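Local structure of FKBO (Streptomyces hygroscopicus, 4BPS) at residues R110-T115 / Y155-V160; W138-G143 / T190-A195; S142-T147 / D329-D334; G161-L166 / G220-V225. The protein hydrolyses chorismate to a dihydroxycyclohexadiene carboxylic acid and pyruvate, supplying a step in the biosynthesis of the immunosuppressants FK506 and FK520. All coordinates share one frame; numbering follows the deposited sequence. Where two conformers were deposited one is given.

Contact 1: R110-T115 / Y155-V160; sequences RYADAT and YRDFCV. With 3EB (3-(2-carboxyethyl)benzoic acid), chain B.
D157 OD2 lies at the edge of the Y111 ring, near its plane, with the carboxylate turned 52° from the ring. F158 receives T115 CG2 obliquely at CD1, 3.7 Å away, and has the ligand atom OAB near its plane. In the Y155 ring, C159 SG sits 3.5 Å above one face, toward the rim, while OAB lies in plane at the edge and takes a 2.6 Å hydrogen bond from Y155 OH. An aspartate suits the place of D157, its two oxygens serving successive N-H groups: with CG anti to the backbone N (chi1 -173°) it reaches the start of helix 112-129, where OD2, on its syn side but 30° out of the carboxylate plane, accepts from Y111 N at 2.8 Å and OD1 takes a weak bond from A112 N at 3.0 Å. The helix dipole probably helps; N148 also donates to OD2. The small A112 lets the backbones come close, its CB 3.9 Å from V160 CG1. T115 turns OG1 back to Y111 O. Two helices of the YjgF fold meet where D157 of one accepts N-H groups at the start of the other, whose N-cap is Y111, and 154-169 carries the substrate-binding Y155 into the active site.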
loop_
_atom_site.group_PDB
_atom_site.type_symbol
_atom_site.label_atom_id
_atom_site.label_comp_id
_atom_site.label_asym_id
_atom_site.label_seq_id
_atom_site.Cartn_x
_atom_site.Cartn_y
_atom_site.Cartn_z
ATOM N N ARG A 110 0.876 -20.618 9.237
ATOM C CA ARG A 110 0.301 -19.741 10.255
ATOM C C ARG A 110 0.983 -18.382 10.153
ATOM O O ARG A 110 2.209 -18.348 9.988
ATOM C CB ARG A 110 0.558 -20.325 11.687
ATOM C CG ARG A 110 -0.002 -21.724 11.932
ATOM C CD ARG A 110 0.121 -22.152 13.401
ATOM N NE ARG A 110 -0.407 -23.496 13.684
ATOM C CZ ARG A 110 0.318 -24.616 13.735
ATOM N NH1 ARG A 110 -0.272 -25.772 14.005
ATOM N NH2 ARG A 110 1.632 -24.609 13.521
ATOM N N TYR A 111 0.248 -17.275 10.296
ATOM C CA TYR A 111 0.851 -15.956 10.114
ATOM C C TYR A 111 0.608 -14.967 11.228
ATOM O O TYR A 111 1.336 -13.964 11.277
ATOM C CB TYR A 111 0.362 -15.318 8.809
ATOM C CG TYR A 111 0.845 -16.000 7.570
ATOM C CD1 TYR A 111 2.182 -15.913 7.186
ATOM C CD2 TYR A 111 -0.026 -16.737 6.777
ATOM C CE1 TYR A 111 2.638 -16.525 6.052
ATOM C CE2 TYR A 111 0.430 -17.359 5.617
ATOM C CZ TYR A 111 1.772 -17.238 5.262
ATOM O OH TYR A 111 2.277 -17.829 4.117
ATOM N N ALA A 112 -0.368 -15.156 12.121
ATOM C CA ALA A 112 -0.664 -14.081 13.076
ATOM C C ALA A 112 0.530 -13.718 13.952
ATOM O O ALA A 112 0.848 -12.541 14.118
ATOM C CB ALA A 112 -1.865 -14.426 13.955
ATOM N N ASP A 113 1.164 -14.715 14.570
ATOM C CA ASP A 113 2.264 -14.419 15.474
ATOM C C ASP A 113 3.420 -13.743 14.720
ATOM O O ASP A 113 4.015 -12.772 15.195
ATOM C CB ASP A 113 2.745 -15.692 16.159
ATOM C CG ASP A 113 1.678 -16.317 17.039
ATOM O OD1 ASP A 113 0.895 -15.580 17.680
ATOM O OD2 ASP A 113 1.624 -17.554 17.115
ATOM N N ALA A 114 3.734 -14.236 13.534
ATOM C CA ALA A 114 4.826 -13.664 12.748
ATOM C C ALA A 114 4.497 -12.248 12.269
ATOM O O ALA A 114 5.388 -11.395 12.196
ATOM C CB ALA A 114 5.117 -14.555 11.558
ATOM N N THR A 115 3.225 -12.004 11.966
ATOM C CA THR A 115 2.785 -10.680 11.521
ATOM C C THR A 115 2.833 -9.694 12.693
ATOM O O THR A 115 3.231 -8.534 12.531
ATOM C CB THR A 115 1.374 -10.743 10.933
ATOM O OG1 THR A 115 1.390 -11.585 9.777
ATOM C CG2 THR A 115 0.867 -9.376 10.510
ATOM N N TYR A 155 -6.124 -13.937 5.156
ATOM C CA TYR A 155 -6.298 -12.496 5.390
ATOM C C TYR A 155 -6.705 -12.223 6.840
ATOM O O TYR A 155 -6.261 -11.247 7.441
ATOM C CB TYR A 155 -7.369 -11.924 4.466
ATOM C CG TYR A 155 -7.577 -10.433 4.666
ATOM C CD1 TYR A 155 -6.546 -9.515 4.445
ATOM C CD2 TYR A 155 -8.787 -9.936 5.120
ATOM C CE1 TYR A 155 -6.729 -8.172 4.649
ATOM C CE2 TYR A 155 -8.996 -8.589 5.297
ATOM C CZ TYR A 155 -7.963 -7.706 5.073
ATOM O OH TYR A 155 -8.187 -6.365 5.276
ATOM N N ARG A 156 -7.583 -13.065 7.375
ATOM C CA ARG A 156 -8.073 -12.883 8.736
ATOM C C ARG A 156 -6.951 -13.131 9.750
ATOM O O ARG A 156 -6.829 -12.403 10.746
ATOM C CB ARG A 156 -9.269 -13.779 9.001
ATOM C CG ARG A 156 -10.446 -13.431 8.116
ATOM C CD ARG A 156 -11.528 -14.508 8.161
ATOM N NE ARG A 156 -12.550 -14.246 7.142
ATOM C CZ ARG A 156 -13.710 -13.644 7.377
ATOM N NH1 ARG A 156 -14.052 -13.278 8.613
ATOM N NH2 ARG A 156 -14.560 -13.430 6.380
ATOM N N ASP A 157 -6.124 -14.137 9.492
ATOM C CA ASP A 157 -4.956 -14.460 10.320
ATOM C C ASP A 157 -3.979 -13.272 10.326
ATOM O O ASP A 157 -3.503 -12.822 11.380
ATOM C CB ASP A 157 -4.348 -15.713 9.678
ATOM C CG ASP A 157 -3.207 -16.359 10.455
ATOM O OD1 ASP A 157 -3.109 -16.233 11.698
ATOM O OD2 ASP A 157 -2.443 -17.060 9.763
ATOM N N PHE A 158 -3.715 -12.722 9.136
ATOM C CA PHE A 158 -2.915 -11.506 9.004
ATOM C C PHE A 158 -3.529 -10.347 9.810
ATOM O O PHE A 158 -2.814 -9.633 10.516
ATOM C CB PHE A 158 -2.801 -11.156 7.507
ATOM C CG PHE A 158 -2.448 -9.717 7.254
ATOM C CD1 PHE A 158 -1.148 -9.249 7.459
ATOM C CD2 PHE A 158 -3.414 -8.813 6.845
ATOM C CE1 PHE A 158 -0.830 -7.912 7.277
ATOM C CE2 PHE A 158 -3.090 -7.475 6.645
ATOM C CZ PHE A 158 -1.803 -7.029 6.875
ATOM N N CYS A 159 -4.846 -10.145 9.697
ATOM C CA CYS A 159 -5.475 -9.057 10.435
ATOM C C CYS A 159 -5.329 -9.233 11.943
ATOM O O CYS A 159 -5.174 -8.238 12.660
ATOM C CB CYS A 159 -6.962 -8.928 10.073
ATOM S SG CYS A 159 -7.277 -8.101 8.473
ATOM N N VAL A 160 -5.446 -10.474 12.445
ATOM C CA VAL A 160 -5.233 -10.729 13.868
ATOM C C VAL A 160 -3.829 -10.249 14.266
ATOM O O VAL A 160 -3.657 -9.551 15.277
ATOM C CB VAL A 160 -5.407 -12.230 14.202
ATOM C CG1 VAL A 160 -4.909 -12.542 15.610
ATOM C CG2 VAL A 160 -6.875 -12.644 14.049
HETATM C C 3EB B . -11.480 -2.829 2.055
HETATM O O 3EB B . -11.629 -3.338 3.171
HETATM C CA 3EB B . -10.855 -3.581 0.913
HETATM O OAB 3EB B . -6.054 -4.917 5.090
HETATM O OAD 3EB B . -4.502 -3.399 4.636
HETATM C CAE 3EB B . -8.107 -2.324 1.300
HETATM C CAF 3EB B . -6.983 -1.633 1.735
HETATM C CAG 3EB B . -8.428 -3.568 1.843
HETATM C CAH 3EB B . -6.158 -2.175 2.706
HETATM C CAL 3EB B . -5.631 -3.972 4.395
HETATM C CAM 3EB B . -7.597 -4.091 2.835
HETATM C CAN 3EB B . -6.473 -3.399 3.287
HETATM O OXT 3EB B . -11.902 -1.643 1.776
HETATM C C2 3EB B . -9.614 -4.384 1.354
#

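Contact 2: W138-G143 / T190-A195; sequences WNYVSG and TCVFLA
Strands 138-142 and 190-195 run antiparallel, their axes 4.8 Å apart with 169° between directions. W138 with V192 and Y140 with T190 are hydrogen-bonded pairs, each with two N-H to O bonds; Y140 N to T190 O, 2.8 Å, is nearly straight at 170°. N139 and C191 form the non-hydrogen-bonded pair between them, with C191 CA 3.2 Å from W138 O. W138, Y140, T190 and V192 share one face. V192 branches between the two aromatics: CG1, anti to the backbone N (chi1 -179°), meets W138 CE3 at 3.8 Å, and CG2 comes in plane to the Y140 edge at CE2, 3.9 Å. CH2 of the indole reaches L194 CD1. Beta-branched and aromatic residues suit buried strands; E340 and K297 bind the polar ends of W138 and Y140. N139 points to the other face, its amide held by Y119 and T180 O beside the bound ligand. These neighbouring interior strands of the six-stranded sheet in this YjgF fold border the pocket on their helix-packed N139 side.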
loop_
_atom_site.group_PDB
_atom_site.type_symbol
_atom_site.label_atom_id
_atom_site.label_comp_id
_atom_site.label_asym_id
_atom_site.label_seq_id
_atom_site.Cartn_x
_atom_site.Cartn_y
_atom_site.Cartn_z
ATOM N N TRP A 138 2.044 -1.149 2.858
ATOM C CA TRP A 138 1.556 -2.141 1.901
ATOM C C TRP A 138 1.820 -3.518 2.490
ATOM O O TRP A 138 2.875 -3.755 3.084
ATOM C CB TRP A 138 2.288 -2.067 0.572
ATOM C CG TRP A 138 2.086 -0.831 -0.266
ATOM C CD1 TRP A 138 1.282 -0.721 -1.362
ATOM C CD2 TRP A 138 2.755 0.451 -0.118
ATOM N NE1 TRP A 138 1.415 0.536 -1.916
ATOM C CE2 TRP A 138 2.295 1.276 -1.169
ATOM C CE3 TRP A 138 3.696 0.968 0.780
ATOM C CZ2 TRP A 138 2.751 2.590 -1.355
ATOM C CZ3 TRP A 138 4.145 2.270 0.596
ATOM C CH2 TRP A 138 3.676 3.063 -0.470
ATOM N N ASN A 139 0.879 -4.423 2.257
ATOM C CA ASN A 139 0.974 -5.814 2.698
ATOM C C ASN A 139 0.660 -6.703 1.505
ATOM O O ASN A 139 -0.461 -6.691 0.989
ATOM C CB ASN A 139 -0.027 -6.108 3.827
ATOM C CG ASN A 139 0.057 -5.095 4.949
ATOM O OD1 ASN A 139 0.918 -5.201 5.811
ATOM N ND2 ASN A 139 -0.831 -4.085 4.927
ATOM N N TYR A 140 1.675 -7.456 1.080
ATOM C CA TYR A 140 1.554 -8.400 -0.046
ATOM C C TYR A 140 1.504 -9.784 0.594
ATOM O O TYR A 140 2.514 -10.257 1.126
ATOM C CB TYR A 140 2.723 -8.245 -1.006
ATOM C CG TYR A 140 2.818 -6.834 -1.584
ATOM C CD1 TYR A 140 1.930 -6.422 -2.573
ATOM C CD2 TYR A 140 3.759 -5.915 -1.136
ATOM C CE1 TYR A 140 1.985 -5.161 -3.114
ATOM C CE2 TYR A 140 3.832 -4.638 -1.669
ATOM C CZ TYR A 140 2.944 -4.261 -2.665
ATOM O OH TYR A 140 2.961 -3.024 -3.238
ATOM N N VAL A 141 0.312 -10.394 0.582
ATOM C CA VAL A 141 -0.019 -11.537 1.436
ATOM C C VAL A 141 -0.194 -12.769 0.563
ATOM O O VAL A 141 -1.209 -12.905 -0.116
ATOM C CB VAL A 141 -1.304 -11.235 2.249
ATOM C CG1 VAL A 141 -1.679 -12.430 3.147
ATOM C CG2 VAL A 141 -1.148 -9.962 3.097
ATOM N N SER A 142 0.780 -13.677 0.590
ATOM C CA SER A 142 0.693 -14.897 -0.180
ATOM C C SER A 142 -0.533 -15.737 0.212
ATOM O O SER A 142 -0.735 -16.068 1.379
ATOM C CB SER A 142 1.924 -15.723 0.053
ATOM O OG SER A 142 1.842 -16.944 -0.651
ATOM N N GLY A 143 -1.358 -16.080 -0.765
ATOM C CA GLY A 143 -2.512 -16.927 -0.492
ATOM C C GLY A 143 -3.537 -16.234 0.387
ATOM O O GLY A 143 -4.098 -16.862 1.297
ATOM N N THR A 190 4.856 -9.771 2.886
ATOM C CA THR A 190 5.814 -8.683 2.732
ATOM C C THR A 190 5.123 -7.375 3.114
ATOM O O THR A 190 4.017 -7.099 2.645
ATOM C CB THR A 190 6.312 -8.604 1.288
ATOM O OG1 THR A 190 6.884 -9.851 0.896
ATOM C CG2 THR A 190 7.355 -7.511 1.083
ATOM N N CYS A 191 5.813 -6.586 3.932
ATOM C CA CYS A 191 5.346 -5.272 4.356
ATOM C C CYS A 191 6.321 -4.190 3.889
ATOM O O CYS A 191 7.543 -4.301 4.079
ATOM C CB CYS A 191 5.222 -5.229 5.878
ATOM S SG CYS A 191 4.750 -3.609 6.572
ATOM N N VAL A 192 5.762 -3.165 3.243
ATOM C CA VAL A 192 6.516 -2.005 2.800
ATOM C C VAL A 192 5.929 -0.804 3.516
ATOM O O VAL A 192 4.712 -0.729 3.666
ATOM C CB VAL A 192 6.375 -1.832 1.261
ATOM C CG1 VAL A 192 7.175 -0.648 0.744
ATOM C CG2 VAL A 192 6.736 -3.111 0.528
ATOM N N PHE A 193 6.755 0.160 3.919
ATOM C CA PHE A 193 6.199 1.333 4.580
ATOM C C PHE A 193 7.027 2.587 4.342
ATOM O O PHE A 193 8.253 2.524 4.095
ATOM C CB PHE A 193 6.022 1.109 6.098
ATOM C CG PHE A 193 7.316 0.891 6.829
ATOM C CD1 PHE A 193 7.880 -0.381 6.903
ATOM C CD2 PHE A 193 7.976 1.956 7.435
ATOM C CE1 PHE A 193 9.079 -0.585 7.561
ATOM C CE2 PHE A 193 9.172 1.756 8.097
ATOM C CZ PHE A 193 9.722 0.479 8.151
ATOM N N LEU A 194 6.325 3.713 4.396
ATOM C CA LEU A 194 6.920 5.038 4.440
ATOM C C LEU A 194 6.566 5.678 5.779
ATOM O O LEU A 194 5.455 5.489 6.284
ATOM C CB LEU A 194 6.335 5.913 3.330
ATOM C CG LEU A 194 6.808 5.591 1.917
ATOM C CD1 LEU A 194 5.855 6.209 0.896
ATOM C CD2 LEU A 194 8.230 6.109 1.693
ATOM N N ALA A 195 7.499 6.450 6.336
ATOM C CA ALA A 195 7.273 7.134 7.601
ATOM C C ALA A 195 7.974 8.495 7.568
ATOM O O ALA A 195 8.890 8.725 6.767
ATOM C CB ALA A 195 7.797 6.317 8.771
HETATM O O HOH W 1 4.767 -11.556 -0.017
#

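Contact 3: S142-T147 / D329-D334; sequences SGINTT and DIARED
I144 is the first residue of 142-147 to reach 329-334, following G143, the positive-phi start of a type I turn, where a CB would run into T146 OG1. In I144, CG1 anti to the backbone N (chi1 -166°) carries CD1 out to A331 CA at 3.6 Å, while CG2 rests by I330 O and D329 CB; a branched apolar chain suits both. N145 carries the polar load. Its ND2 donates to I330 O at 3.0 Å and to E153. OD1 lies 3.2 Å from I330 O and 3.5 Å from E333 OE1, all acceptors, a gathering that R301, donating to OD1, probably offsets. A water links N145 N to D329 OD2. With an alanine here, I330 O and E153 would probably lose the donor ND2 and R301 its acceptor OD1. T146 closes the turn, N and OG1 donating to G143 O. The turn lies between strand 133-142 and helix 154-169, the I144 backbone hydrogen-bonded to that of Y155, facing the loop between strands 323-327 and 337-343.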
loop_
_atom_site.group_PDB
_atom_site.type_symbol
_atom_site.label_atom_id
_atom_site.label_comp_id
_atom_site.label_asym_id
_atom_site.label_seq_id
_atom_site.Cartn_x
_atom_site.Cartn_y
_atom_site.Cartn_z
ATOM N N SER A 142 0.780 -13.677 0.590
ATOM C CA SER A 142 0.693 -14.897 -0.180
ATOM C C SER A 142 -0.533 -15.737 0.212
ATOM O O SER A 142 -0.735 -16.068 1.379
ATOM C CB SER A 142 1.924 -15.723 0.053
ATOM O OG SER A 142 1.842 -16.944 -0.651
ATOM N N GLY A 143 -1.358 -16.080 -0.765
ATOM C CA GLY A 143 -2.512 -16.927 -0.492
ATOM C C GLY A 143 -3.537 -16.234 0.387
ATOM O O GLY A 143 -4.098 -16.862 1.297
ATOM N N ILE A 144 -3.819 -14.964 0.108
ATOM C CA ILE A 144 -4.655 -14.160 0.983
ATOM C C ILE A 144 -6.045 -14.766 1.241
ATOM O O ILE A 144 -6.602 -14.558 2.324
ATOM C CB ILE A 144 -4.749 -12.717 0.395
ATOM C CG1 ILE A 144 -5.304 -11.706 1.404
ATOM C CG2 ILE A 144 -5.532 -12.685 -0.930
ATOM C CD1 ILE A 144 -5.064 -10.254 0.958
ATOM N N ASN A 145 -6.605 -15.515 0.279
ATOM C CA ASN A 145 -7.918 -16.150 0.467
ATOM C C ASN A 145 -7.832 -17.641 0.753
ATOM O O ASN A 145 -8.850 -18.316 0.848
ATOM C CB ASN A 145 -8.813 -15.928 -0.758
ATOM C CG ASN A 145 -9.007 -14.471 -1.115
ATOM O OD1 ASN A 145 -8.962 -14.128 -2.298
ATOM N ND2 ASN A 145 -9.245 -13.614 -0.121
ATOM N N THR A 146 -6.621 -18.169 0.856
ATOM C CA THR A 146 -6.466 -19.577 1.217
ATOM C C THR A 146 -6.754 -19.756 2.708
ATOM O O THR A 146 -6.782 -18.789 3.465
ATOM C CB THR A 146 -5.038 -20.121 0.922
ATOM O OG1 THR A 146 -4.079 -19.505 1.788
ATOM C CG2 THR A 146 -4.637 -19.944 -0.541
ATOM N N THR A 147 -6.960 -21.005 3.109
ATOM C CA THR A 147 -7.175 -21.340 4.510
ATOM C C THR A 147 -5.861 -21.788 5.132
ATOM O O THR A 147 -5.174 -22.644 4.568
ATOM C CB THR A 147 -8.213 -22.454 4.616
ATOM O OG1 THR A 147 -9.390 -22.073 3.892
ATOM C CG2 THR A 147 -8.575 -22.722 6.046
ATOM N N ASP A 329 -4.991 -11.871 -6.213
ATOM C CA ASP A 329 -6.205 -11.905 -5.405
ATOM C C ASP A 329 -6.361 -10.689 -4.491
ATOM O O ASP A 329 -5.395 -9.968 -4.202
ATOM C CB ASP A 329 -6.224 -13.168 -4.554
ATOM C CG ASP A 329 -6.506 -14.446 -5.357
ATOM O OD1 ASP A 329 -6.762 -14.398 -6.565
ATOM O OD2 ASP A 329 -6.543 -15.518 -4.746
ATOM N N ILE A 330 -7.613 -10.473 -4.066
ATOM C CA ILE A 330 -7.992 -9.350 -3.224
ATOM C C ILE A 330 -8.345 -9.866 -1.806
ATOM O O ILE A 330 -8.585 -11.063 -1.609
ATOM C CB ILE A 330 -9.219 -8.606 -3.834
ATOM C CG1 ILE A 330 -9.143 -8.549 -5.380
ATOM C CG2 ILE A 330 -9.404 -7.206 -3.186
ATOM C CD1 ILE A 330 -7.999 -7.715 -5.962
ATOM N N ALA A 331 -8.395 -8.967 -0.816
ATOM C CA ALA A 331 -8.564 -9.367 0.578
ATOM C C ALA A 331 -9.826 -10.173 0.867
ATOM O O ALA A 331 -9.805 -10.979 1.799
ATOM C CB ALA A 331 -8.555 -8.126 1.476
ATOM N N ARG A 332 -10.922 -9.916 0.131
ATOM C CA ARG A 332 -12.125 -10.763 0.199
ATOM C C ARG A 332 -12.259 -11.511 -1.107
ATOM O O ARG A 332 -12.052 -10.927 -2.177
ATOM C CB ARG A 332 -13.410 -9.946 0.352
ATOM C CG ARG A 332 -13.435 -9.034 1.533
ATOM C CD ARG A 332 -14.694 -8.215 1.540
ATOM N NE ARG A 332 -14.673 -7.283 2.653
ATOM C CZ ARG A 332 -15.583 -6.341 2.847
ATOM N NH1 ARG A 332 -16.590 -6.135 1.973
ATOM N NH2 ARG A 332 -15.476 -5.570 3.915
ATOM N N GLU A 333 -12.660 -12.781 -1.037
ATOM C CA GLU A 333 -12.880 -13.588 -2.231
ATOM C C GLU A 333 -13.836 -12.893 -3.212
ATOM O O GLU A 333 -13.603 -12.963 -4.422
ATOM C CB GLU A 333 -13.419 -14.988 -1.880
ATOM C CG GLU A 333 -13.682 -15.905 -3.099
ATOM C CD GLU A 333 -12.407 -16.449 -3.744
ATOM O OE1 GLU A 333 -11.341 -16.541 -3.076
ATOM O OE2 GLU A 333 -12.469 -16.801 -4.943
ATOM N N ASP A 334 -14.877 -12.217 -2.698
ATOM C CA ASP A 334 -15.847 -11.595 -3.600
ATOM C C ASP A 334 -15.465 -10.219 -4.145
ATOM O O ASP A 334 -16.222 -9.653 -4.938
ATOM C CB ASP A 334 -17.260 -11.570 -2.990
ATOM C CG ASP A 334 -17.396 -10.685 -1.764
ATOM O OD1 ASP A 334 -16.509 -9.850 -1.475
ATOM O OD2 ASP A 334 -18.472 -10.790 -1.119
HETATM O O HOH W 2 -5.624 -16.333 -2.341
#

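Contact 4: G161-L166 / G220-V225; sequences GRAQAL and GPRPPV. With 3EB (3-(2-carboxyethyl)benzoic acid), chain B.
From CB, the R162 chain sets off beside V225 with CG anti to the backbone N (chi1 173°), which carries CG and CD past the valine methyl CG1, CD at 3.9 Å. A bend at chi3 then turns the guanidinium toward the ligand. NE packs 3.8 Å from V225 CG1 and gives its N-H to a water at 3.0 Å, itself donating to P223 O. V225 O sits 3.6 Å above the centre of one guanidinium face. At the tip, NH1 donates to ligand OAD (2.8 Å, 177°) and NH2 to OAB (2.8 Å, 162°): a bidentate grip on a carboxylate, in the chorismatase pocket where R162 binds substrate. A methionine in its place would probably leave that carboxylate without its paired donors and positive charge, and the water without NE. NH2 also lies by P224 CA and CB, and P224 packs on substrate-binding Y155 and Y215. The next residue, the small A163, puts its CB over the centre of the R222 guanidinium face, 3.4 Å from CZ in one of two conformers. L166, also touched by I171 and M176, meets V225 CG2 through CD2 at 4.2 Å; V225 N is buried with no partner.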
loop_
_atom_site.group_PDB
_atom_site.type_symbol
_atom_site.label_atom_id
_atom_site.label_comp_id
_atom_site.label_asym_id
_atom_site.label_seq_id
_atom_site.Cartn_x
_atom_site.Cartn_y
_atom_site.Cartn_z
ATOM N N GLY A 161 -2.815 -10.644 13.501
ATOM C CA GLY A 161 -1.459 -10.257 13.835
ATOM C C GLY A 161 -1.202 -8.757 13.804
ATOM O O GLY A 161 -0.555 -8.198 14.693
ATOM N N ARG A 162 -1.702 -8.095 12.764
ATOM C CA ARG A 162 -1.549 -6.650 12.697
ATOM C C ARG A 162 -2.209 -5.975 13.902
ATOM O O ARG A 162 -1.619 -5.122 14.548
ATOM C CB ARG A 162 -2.104 -6.143 11.371
ATOM C CG ARG A 162 -2.139 -4.629 11.270
ATOM C CD ARG A 162 -2.471 -4.126 9.854
ATOM N NE ARG A 162 -3.795 -4.595 9.406
ATOM C CZ ARG A 162 -4.266 -4.428 8.172
ATOM N NH1 ARG A 162 -3.545 -3.784 7.235
ATOM N NH2 ARG A 162 -5.462 -4.924 7.856
ATOM N N ALA A 163 -3.437 -6.386 14.214
ATOM C CA ALA A 163 -4.173 -5.804 15.326
ATOM C C ALA A 163 -3.419 -6.036 16.635
ATOM O O ALA A 163 -3.360 -5.138 17.491
ATOM C CB ALA A 163 -5.591 -6.374 15.391
ATOM N N GLN A 164 -2.881 -7.237 16.819
ATOM C CA GLN A 164 -2.124 -7.546 18.034
ATOM C C GLN A 164 -0.911 -6.632 18.177
ATOM O O GLN A 164 -0.608 -6.170 19.289
ATOM C CB GLN A 164 -1.704 -9.020 18.047
ATOM C CG GLN A 164 -0.994 -9.451 19.320
ATOM C CD GLN A 164 -0.575 -10.893 19.252
ATOM O OE1 GLN A 164 -1.392 -11.754 18.920
ATOM N NE2 GLN A 164 0.693 -11.176 19.566
ATOM N N ALA A 165 -0.217 -6.366 17.073
ATOM C CA ALA A 165 0.945 -5.484 17.126
ATOM C C ALA A 165 0.549 -4.065 17.556
ATOM O O ALA A 165 1.307 -3.418 18.274
ATOM C CB ALA A 165 1.675 -5.441 15.807
ATOM N N LEU A 166 -0.607 -3.570 17.112
ATOM C CA LEU A 166 -0.993 -2.239 17.559
ATOM C C LEU A 166 -1.156 -2.229 19.077
ATOM O O LEU A 166 -0.714 -1.299 19.752
ATOM C CB LEU A 166 -2.277 -1.730 16.896
ATOM C CG LEU A 166 -2.133 -1.016 15.541
ATOM C CD1 LEU A 166 -1.846 -1.959 14.387
ATOM C CD2 LEU A 166 -3.400 -0.213 15.247
ATOM N N GLY A 220 -14.057 -10.725 10.865
ATOM C CA GLY A 220 -13.104 -10.896 11.955
ATOM C C GLY A 220 -12.388 -12.234 11.951
ATOM O O GLY A 220 -12.333 -12.942 10.950
ATOM N N PRO A 221 -11.831 -12.618 13.100
ATOM C CA PRO A 221 -12.133 -12.131 14.447
ATOM C C PRO A 221 -11.521 -10.784 14.824
ATOM O O PRO A 221 -11.934 -10.241 15.841
ATOM C CB PRO A 221 -11.579 -13.238 15.344
ATOM C CG PRO A 221 -10.482 -13.789 14.585
ATOM C CD PRO A 221 -10.945 -13.795 13.144
ATOM N N ARG A 222 -10.579 -10.254 14.057
ATOM C CA ARG A 222 -10.091 -8.895 14.315
ATOM C C ARG A 222 -10.243 -8.091 13.033
ATOM O O ARG A 222 -9.891 -8.554 11.948
ATOM C CB ARG A 222 -8.619 -8.865 14.765
ATOM C CG ARG A 222 -8.314 -9.567 16.093
ATOM C CD ARG A 222 -8.791 -8.851 17.385
ATOM N NE ARG A 222 -8.457 -7.422 17.560
ATOM C CZ ARG A 222 -7.416 -6.912 18.242
ATOM N NH1 ARG A 222 -6.481 -7.670 18.805
ATOM N NH2 ARG A 222 -7.286 -5.585 18.331
ATOM N N PRO A 223 -10.751 -6.862 13.142
ATOM C CA PRO A 223 -10.971 -6.075 11.920
ATOM C C PRO A 223 -9.667 -5.607 11.308
ATOM O O PRO A 223 -8.622 -5.511 11.979
ATOM C CB PRO A 223 -11.782 -4.870 12.417
ATOM C CG PRO A 223 -11.394 -4.735 13.823
ATOM C CD PRO A 223 -11.179 -6.136 14.343
ATOM N N PRO A 224 -9.719 -5.292 10.014
ATOM C CA PRO A 224 -8.608 -4.553 9.410
ATOM C C PRO A 224 -8.470 -3.185 10.044
ATOM O O PRO A 224 -9.379 -2.726 10.749
ATOM C CB PRO A 224 -8.996 -4.441 7.925
ATOM C CG PRO A 224 -10.356 -4.985 7.802
ATOM C CD PRO A 224 -10.884 -5.392 9.128
ATOM N N VAL A 225 -7.325 -2.538 9.824
ATOM C CA VAL A 225 -7.121 -1.173 10.299
ATOM C C VAL A 225 -6.277 -0.448 9.282
ATOM O O VAL A 225 -5.234 -0.953 8.875
ATOM C CB VAL A 225 -6.479 -1.154 11.704
ATOM C CG1 VAL A 225 -5.157 -1.957 11.758
ATOM C CG2 VAL A 225 -6.255 0.260 12.186
HETATM C C 3EB B . -11.480 -2.829 2.055
HETATM O O 3EB B . -11.629 -3.338 3.171
HETATM C CA 3EB B . -10.855 -3.581 0.913
HETATM O OAB 3EB B . -6.054 -4.917 5.090
HETATM O OAD 3EB B . -4.502 -3.399 4.636
HETATM C CAE 3EB B . -8.107 -2.324 1.300
HETATM C CAF 3EB B . -6.983 -1.633 1.735
HETATM C CAG 3EB B . -8.428 -3.568 1.843
HETATM C CAH 3EB B . -6.158 -2.175 2.706
HETATM C CAL 3EB B . -5.631 -3.972 4.395
HETATM C CAM 3EB B . -7.597 -4.091 2.835
HETATM C CAN 3EB B . -6.473 -3.399 3.287
HETATM O OXT 3EB B . -11.902 -1.643 1.776
HETATM C C2 3EB B . -9.614 -4.384 1.354
HETATM O O HOH W 3 -5.817 -5.774 11.267
#

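Overall arrangement
From the N terminus, contact 1 comes first: it closes the loop from the start of helix 112-129 to helix 154-169. Contact 2 begins within that span, at strand 133-142, and ends at strand 189-196, so the two cross; F158 touches N139 where they meet. Contact 3 shares S142 and G143 with it but reaches far on to 329-334, also crossing contact 1 and tying the loop after strand 133-142 to the loop between strands 323-327 and 337-343. Contact 4 opens just after contact 1 closes, on the same helix; it crosses contact 2 and falls within the span of contact 3. Contacts 1 and 4 both touch the ligand, and N139 and A331 line its pocket.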